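Local structure of Mn transporter subunit (Synechocystis sp. PCC 6803, 3UJP) at residues S135-V143 with Y168-L179. The protein binds manganese and, as the solute-binding subunit MntC, probably delivers it to an ABC-type manganese transporter. Sequence-based numbering, arbitrary orientation.
Sequences SPRNALVYV and YSEQLKAIDRQL
P136 packs as a knob into the hole formed by L172, I175, D176 and L179: its CB lies 3.7 Å from D176 CB, while CG meets I175 CD1 and L179 CD2, each at 3.9 Å. One turn on, A139 CB rests 4.0 Å from L172 CD1; a further turn on, V143 meets L172 tip to tip, CG1 to CD2 at 3.6 Å. L140 lies alongside L172, the two side chains pointing opposite ways, and its CD1 crosses the aliphatic chain of K173. With an alanine in place of L172, V143 CG1 and A139 CB would probably lose the apolar partner they share on the facing helix, opening a gap between the helices. The axes of 136-143 and 168-179 run antiparallel, 170° apart and 9.3 Å at closest approach; with only a short turn between helix 136-153 and helix 158-183, the latter the long helix that joins the two lobes in this family of metal-binding proteins, this is a helical hairpin. D176 OD1 stands 3.3 Å above the R137 guanidinium plane, so the salt bridge acts through charge, with no N-H pointing at it; Y207 fixes OD1 by a hydrogen bond. Helix 284-296 also touches L172, through L285.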
ATOM      1  N   SER A 135     -25.267  -8.836  -9.367  1.00 61.84           N
ATOM      2  CA  SER A 135     -25.815  -8.679 -10.694  1.00 65.77           C
ATOM      3  C   SER A 135     -24.936  -7.696 -11.464  1.00 68.98           C
ATOM      4  O   SER A 135     -24.998  -6.488 -11.197  1.00 68.03           O
ATOM      5  CB  SER A 135     -27.264  -8.183 -10.590  1.00 69.84           C
ATOM      6  OG  SER A 135     -27.848  -7.941 -11.871  1.00 77.60           O
ATOM      7  N   PRO A 136     -24.106  -8.212 -12.406  1.00 68.79           N
ATOM      8  CA  PRO A 136     -23.132  -7.433 -13.192  1.00 62.42           C
ATOM      9  C   PRO A 136     -23.780  -6.248 -13.855  1.00 65.83           C
ATOM     10  O   PRO A 136     -23.183  -5.186 -13.845  1.00 64.81           O
ATOM     11  CB  PRO A 136     -22.661  -8.409 -14.254  1.00 56.53           C
ATOM     12  CG  PRO A 136     -22.860  -9.746 -13.659  1.00 61.33           C
ATOM     13  CD  PRO A 136     -24.108  -9.631 -12.800  1.00 67.30           C
ATOM     14  N   ARG A 137     -24.979  -6.410 -14.411  1.00 69.31           N
ATOM     15  CA  ARG A 137     -25.751  -5.242 -14.841  1.00 69.88           C
ATOM     16  C   ARG A 137     -25.754  -4.194 -13.717  1.00 65.78           C
ATOM     17  O   ARG A 137     -25.443  -3.024 -13.946  1.00 66.75           O
ATOM     18  CB  ARG A 137     -27.180  -5.633 -15.271  1.00 68.56           C
ATOM     19  CG  ARG A 137     -27.268  -7.026 -15.961  1.00 80.89           C
ATOM     20  CD  ARG A 137     -28.094  -7.080 -17.281  1.00 89.33           C
ATOM     21  NE  ARG A 137     -28.113  -8.439 -17.854  1.00 91.08           N
ATOM     22  CZ  ARG A 137     -27.956  -8.748 -19.147  1.00 92.15           C
ATOM     23  NH1 ARG A 137     -27.986 -10.027 -19.514  1.00 93.09           N
ATOM     24  NH2 ARG A 137     -27.767  -7.804 -20.070  1.00 81.59           N
ATOM     25  N   ASN A 138     -26.066  -4.643 -12.500  1.00 65.14           N
ATOM     26  CA  ASN A 138     -26.068  -3.800 -11.299  1.00 67.12           C
ATOM     27  C   ASN A 138     -24.675  -3.379 -10.854  1.00 70.96           C
ATOM     28  O   ASN A 138     -24.475  -2.274 -10.324  1.00 68.35           O
ATOM     29  CB  ASN A 138     -26.691  -4.551 -10.123  1.00 72.39           C
ATOM     30  CG  ASN A 138     -28.183  -4.643 -10.216  1.00 74.62           C
ATOM     31  OD1 ASN A 138     -28.785  -5.539  -9.632  1.00 74.40           O
ATOM     32  ND2 ASN A 138     -28.796  -3.724 -10.947  1.00 71.76           N
ATOM     33  N   ALA A 139     -23.720  -4.284 -11.011  1.00 72.15           N
ATOM     34  CA  ALA A 139     -22.361  -3.960 -10.635  1.00 68.34           C
ATOM     35  C   ALA A 139     -21.943  -2.687 -11.369  1.00 68.24           C
ATOM     36  O   ALA A 139     -21.085  -1.946 -10.902  1.00 66.74           O
ATOM     37  CB  ALA A 139     -21.428  -5.110 -10.961  1.00 61.92           C
ATOM     38  N   LEU A 140     -22.560  -2.412 -12.515  1.00 65.77           N
ATOM     39  CA  LEU A 140     -22.091  -1.295 -13.309  1.00 64.02           C
ATOM     40  C   LEU A 140     -22.479   0.024 -12.660  1.00 70.68           C
ATOM     41  O   LEU A 140     -21.739   1.017 -12.719  1.00 73.58           O
ATOM     42  CB  LEU A 140     -22.548  -1.401 -14.763  1.00 62.59           C
ATOM     43  CG  LEU A 140     -22.005  -2.567 -15.619  1.00 58.32           C
ATOM     44  CD1 LEU A 140     -22.486  -2.441 -17.059  1.00 64.45           C
ATOM     45  CD2 LEU A 140     -20.503  -2.677 -15.607  1.00 53.42           C
ATOM     46  N   VAL A 141     -23.621   0.028 -11.990  1.00 66.25           N
ATOM     47  CA  VAL A 141     -24.025   1.218 -11.273  1.00 68.26           C
ATOM     48  C   VAL A 141     -23.234   1.363  -9.955  1.00 70.85           C
ATOM     49  O   VAL A 141     -22.968   2.473  -9.476  1.00 76.70           O
ATOM     50  CB  VAL A 141     -25.523   1.225 -11.046  1.00 59.98           C
ATOM     51  CG1 VAL A 141     -26.231   1.053 -12.361  1.00 63.56           C
ATOM     52  CG2 VAL A 141     -25.893   0.106 -10.166  1.00 71.93           C
ATOM     53  N   TYR A 142     -22.845   0.242  -9.367  1.00 69.64           N
ATOM     54  CA  TYR A 142     -21.955   0.288  -8.215  1.00 63.87           C
ATOM     55  C   TYR A 142     -20.707   1.056  -8.609  1.00 70.09           C
ATOM     56  O   TYR A 142     -20.340   2.036  -7.969  1.00 68.23           O
ATOM     57  CB  TYR A 142     -21.564  -1.124  -7.816  1.00 65.91           C
ATOM     58  CG  TYR A 142     -22.513  -1.784  -6.853  1.00 63.53           C
ATOM     59  CD1 TYR A 142     -22.344  -1.631  -5.485  1.00 63.48           C
ATOM     60  CD2 TYR A 142     -23.571  -2.565  -7.300  1.00 69.76           C
ATOM     61  CE1 TYR A 142     -23.195  -2.231  -4.580  1.00 66.89           C
ATOM     62  CE2 TYR A 142     -24.441  -3.181  -6.390  1.00 69.28           C
ATOM     63  CZ  TYR A 142     -24.240  -3.009  -5.028  1.00 67.84           C
ATOM     64  OH  TYR A 142     -25.078  -3.595  -4.091  1.00 67.68           O
ATOM     65  N   VAL A 143     -20.083   0.619  -9.702  1.00 74.40           N
ATOM     66  CA  VAL A 143     -18.775   1.131 -10.124  1.00 74.09           C
ATOM     67  C   VAL A 143     -18.856   2.574 -10.566  1.00 73.53           C
ATOM     68  O   VAL A 143     -17.888   3.311 -10.480  1.00 77.19           O
ATOM     69  CB  VAL A 143     -18.139   0.308 -11.276  1.00 67.67           C
ATOM     70  CG1 VAL A 143     -18.189  -1.180 -10.985  1.00 62.20           C
ATOM     71  CG2 VAL A 143     -18.835   0.612 -12.597  1.00 73.22           C
ATOM     72  N   TYR A 168     -12.790  -1.126 -15.803  1.00 70.20           N
ATOM     73  CA  TYR A 168     -13.506  -2.067 -14.939  1.00 63.14           C
ATOM     74  C   TYR A 168     -14.920  -2.265 -15.499  1.00 62.86           C
ATOM     75  O   TYR A 168     -15.398  -3.392 -15.575  1.00 66.65           O
ATOM     76  CB  TYR A 168     -13.511  -1.591 -13.472  1.00 58.79           C
ATOM     77  CG  TYR A 168     -13.726  -2.697 -12.470  1.00 59.72           C
ATOM     78  CD1 TYR A 168     -12.962  -3.843 -12.518  1.00 65.20           C
ATOM     79  CD2 TYR A 168     -14.693  -2.599 -11.462  1.00 54.57           C
ATOM     80  CE1 TYR A 168     -13.150  -4.884 -11.584  1.00 71.08           C
ATOM     81  CE2 TYR A 168     -14.897  -3.636 -10.532  1.00 52.16           C
ATOM     82  CZ  TYR A 168     -14.114  -4.779 -10.592  1.00 60.12           C
ATOM     83  OH  TYR A 168     -14.287  -5.831  -9.696  1.00 56.61           O
ATOM     84  N   SER A 169     -15.579  -1.184 -15.907  1.00 63.27           N
ATOM     85  CA  SER A 169     -16.920  -1.291 -16.481  1.00 66.04           C
ATOM     86  C   SER A 169     -16.902  -2.279 -17.637  1.00 70.07           C
ATOM     87  O   SER A 169     -17.791  -3.113 -17.793  1.00 72.44           O
ATOM     88  CB  SER A 169     -17.422   0.066 -16.989  1.00 72.42           C
ATOM     89  OG  SER A 169     -17.722   0.959 -15.931  1.00 78.05           O
ATOM     90  N   GLU A 170     -15.861  -2.169 -18.449  1.00 76.39           N
ATOM     91  CA  GLU A 170     -15.721  -2.992 -19.629  1.00 75.32           C
ATOM     92  C   GLU A 170     -15.503  -4.462 -19.312  1.00 68.04           C
ATOM     93  O   GLU A 170     -15.977  -5.322 -20.029  1.00 73.68           O
ATOM     94  CB  GLU A 170     -14.552  -2.496 -20.459  1.00 75.51           C
ATOM     95  CG  GLU A 170     -13.878  -3.625 -21.195  1.00 76.72           C
ATOM     96  CD  GLU A 170     -12.556  -3.225 -21.799  1.00 85.01           C
ATOM     97  OE1 GLU A 170     -11.541  -3.197 -21.057  1.00 76.84           O
ATOM     98  OE2 GLU A 170     -12.539  -2.955 -23.020  1.00 82.90           O
ATOM     99  N   GLN A 171     -14.761  -4.752 -18.257  1.00 67.98           N
ATOM    100  CA  GLN A 171     -14.487  -6.140 -17.888  1.00 71.94           C
ATOM    101  C   GLN A 171     -15.674  -6.746 -17.165  1.00 66.83           C
ATOM    102  O   GLN A 171     -15.798  -7.961 -17.095  1.00 63.98           O
ATOM    103  CB  GLN A 171     -13.267  -6.241 -16.979  1.00 66.19           C
ATOM    104  CG  GLN A 171     -11.986  -5.755 -17.592  1.00 68.95           C
ATOM    105  CD  GLN A 171     -10.975  -5.428 -16.540  1.00 66.19           C
ATOM    106  OE1 GLN A 171     -11.257  -5.569 -15.360  1.00 69.88           O
ATOM    107  NE2 GLN A 171      -9.787  -4.980 -16.955  1.00 67.75           N
ATOM    108  N   LEU A 172     -16.516  -5.885 -16.601  1.00 66.46           N
ATOM    109  CA  LEU A 172     -17.809  -6.292 -16.051  1.00 63.83           C
ATOM    110  C   LEU A 172     -18.757  -6.785 -17.155  1.00 68.88           C
ATOM    111  O   LEU A 172     -19.449  -7.799 -16.971  1.00 72.24           O
ATOM    112  CB  LEU A 172     -18.475  -5.121 -15.330  1.00 60.80           C
ATOM    113  CG  LEU A 172     -18.614  -5.043 -13.813  1.00 53.23           C
ATOM    114  CD1 LEU A 172     -18.315  -6.351 -13.117  1.00 50.50           C
ATOM    115  CD2 LEU A 172     -17.722  -3.953 -13.302  1.00 59.51           C
ATOM    116  N   LYS A 173     -18.807  -6.054 -18.280  1.00 66.28           N
ATOM    117  CA  LYS A 173     -19.664  -6.436 -19.421  1.00 66.41           C
ATOM    118  C   LYS A 173     -19.236  -7.754 -20.083  1.00 63.37           C
ATOM    119  O   LYS A 173     -20.074  -8.596 -20.409  1.00 66.61           O
ATOM    120  CB  LYS A 173     -19.810  -5.289 -20.422  1.00 55.61           C
ATOM    121  CG  LYS A 173     -20.388  -4.010 -19.777  1.00 65.71           C
ATOM    122  CD  LYS A 173     -19.683  -2.739 -20.273  1.00 69.87           C
ATOM    123  CE  LYS A 173     -20.658  -1.582 -20.434  1.00 63.04           C
ATOM    124  NZ  LYS A 173     -19.981  -0.304 -20.840  1.00 71.74           N
ATOM    125  N   ALA A 174     -17.933  -7.952 -20.211  1.00 61.34           N
ATOM    126  CA  ALA A 174     -17.416  -9.229 -20.672  1.00 68.25           C
ATOM    127  C   ALA A 174     -17.969 -10.401 -19.875  1.00 71.78           C
ATOM    128  O   ALA A 174     -18.599 -11.284 -20.439  1.00 82.87           O
ATOM    129  CB  ALA A 174     -15.898  -9.244 -20.658  1.00 63.78           C
ATOM    130  N   ILE A 175     -17.741 -10.420 -18.567  1.00 72.24           N
ATOM    131  CA  ILE A 175     -18.176 -11.562 -17.756  1.00 74.04           C
ATOM    132  C   ILE A 175     -19.691 -11.659 -17.627  1.00 72.64           C
ATOM    133  O   ILE A 175     -20.212 -12.723 -17.337  1.00 77.71           O
ATOM    134  CB  ILE A 175     -17.553 -11.595 -16.337  1.00 70.92           C
ATOM    135  CG1 ILE A 175     -18.221 -10.576 -15.450  1.00 67.92           C
ATOM    136  CG2 ILE A 175     -16.061 -11.356 -16.366  1.00 73.71           C
ATOM    137  CD1 ILE A 175     -19.398 -11.127 -14.768  1.00 74.27           C
ATOM    138  N   ASP A 176     -20.412 -10.561 -17.807  1.00 71.79           N
ATOM    139  CA  ASP A 176     -21.861 -10.666 -17.762  1.00 73.64           C
ATOM    140  C   ASP A 176     -22.271 -11.549 -18.933  1.00 81.70           C
ATOM    141  O   ASP A 176     -23.040 -12.515 -18.803  1.00 85.49           O
ATOM    142  CB  ASP A 176     -22.503  -9.285 -17.895  1.00 73.91           C
ATOM    143  CG  ASP A 176     -23.915  -9.347 -18.450  1.00 86.74           C
ATOM    144  OD1 ASP A 176     -24.834  -9.824 -17.742  1.00 86.31           O
ATOM    145  OD2 ASP A 176     -24.098  -8.926 -19.612  1.00 94.84           O
ATOM    146  N   ARG A 177     -21.722 -11.204 -20.087  1.00 79.78           N
ATOM    147  CA  ARG A 177     -21.993 -11.925 -21.293  1.00 80.83           C
ATOM    148  C   ARG A 177     -21.556 -13.353 -21.073  1.00 81.01           C
ATOM    149  O   ARG A 177     -22.202 -14.296 -21.519  1.00 82.51           O
ATOM    150  CB  ARG A 177     -21.170 -11.298 -22.405  1.00 84.64           C
ATOM    151  CG  ARG A 177     -21.509 -11.795 -23.769  1.00 87.50           C
ATOM    152  CD  ARG A 177     -20.370 -11.560 -24.700  1.00 78.44           C
ATOM    153  NE  ARG A 177     -20.187 -12.733 -25.534  1.00 81.65           N
ATOM    154  CZ  ARG A 177     -19.426 -13.761 -25.190  1.00 86.09           C
ATOM    155  NH1 ARG A 177     -19.322 -14.806 -26.006  1.00 80.97           N
ATOM    156  NH2 ARG A 177     -18.774 -13.739 -24.024  1.00 88.40           N
ATOM    157  N   GLN A 178     -20.445 -13.505 -20.376  1.00 75.98           N
ATOM    158  CA  GLN A 178     -19.855 -14.809 -20.182  1.00 76.26           C
ATOM    159  C   GLN A 178     -20.595 -15.613 -19.142  1.00 82.20           C
ATOM    160  O   GLN A 178     -20.522 -16.842 -19.118  1.00 85.71           O
ATOM    161  CB  GLN A 178     -18.429 -14.668 -19.705  1.00 80.00           C
ATOM    162  CG  GLN A 178     -18.132 -15.638 -18.567  1.00 81.06           C
ATOM    163  CD  GLN A 178     -16.680 -16.033 -18.503  1.00 84.28           C
ATOM    164  OE1 GLN A 178     -16.119 -16.555 -19.470  1.00 93.53           O
ATOM    165  NE2 GLN A 178     -16.059 -15.791 -17.363  1.00 80.38           N
ATOM    166  N   LEU A 179     -21.275 -14.906 -18.254  1.00 83.65           N
ATOM    167  CA  LEU A 179     -22.003 -15.530 -17.163  1.00 83.26           C
ATOM    168  C   LEU A 179     -23.318 -16.089 -17.681  1.00 87.53           C
ATOM    169  O   LEU A 179     -23.629 -17.250 -17.440  1.00 87.45           O
ATOM    170  CB  LEU A 179     -22.295 -14.487 -16.097  1.00 80.42           C
ATOM    171  CG  LEU A 179     -21.791 -14.779 -14.690  1.00 80.74           C
ATOM    172  CD1 LEU A 179     -20.366 -15.351 -14.712  1.00 77.01           C
ATOM    173  CD2 LEU A 179     -21.891 -13.505 -13.853  1.00 69.30           C
TER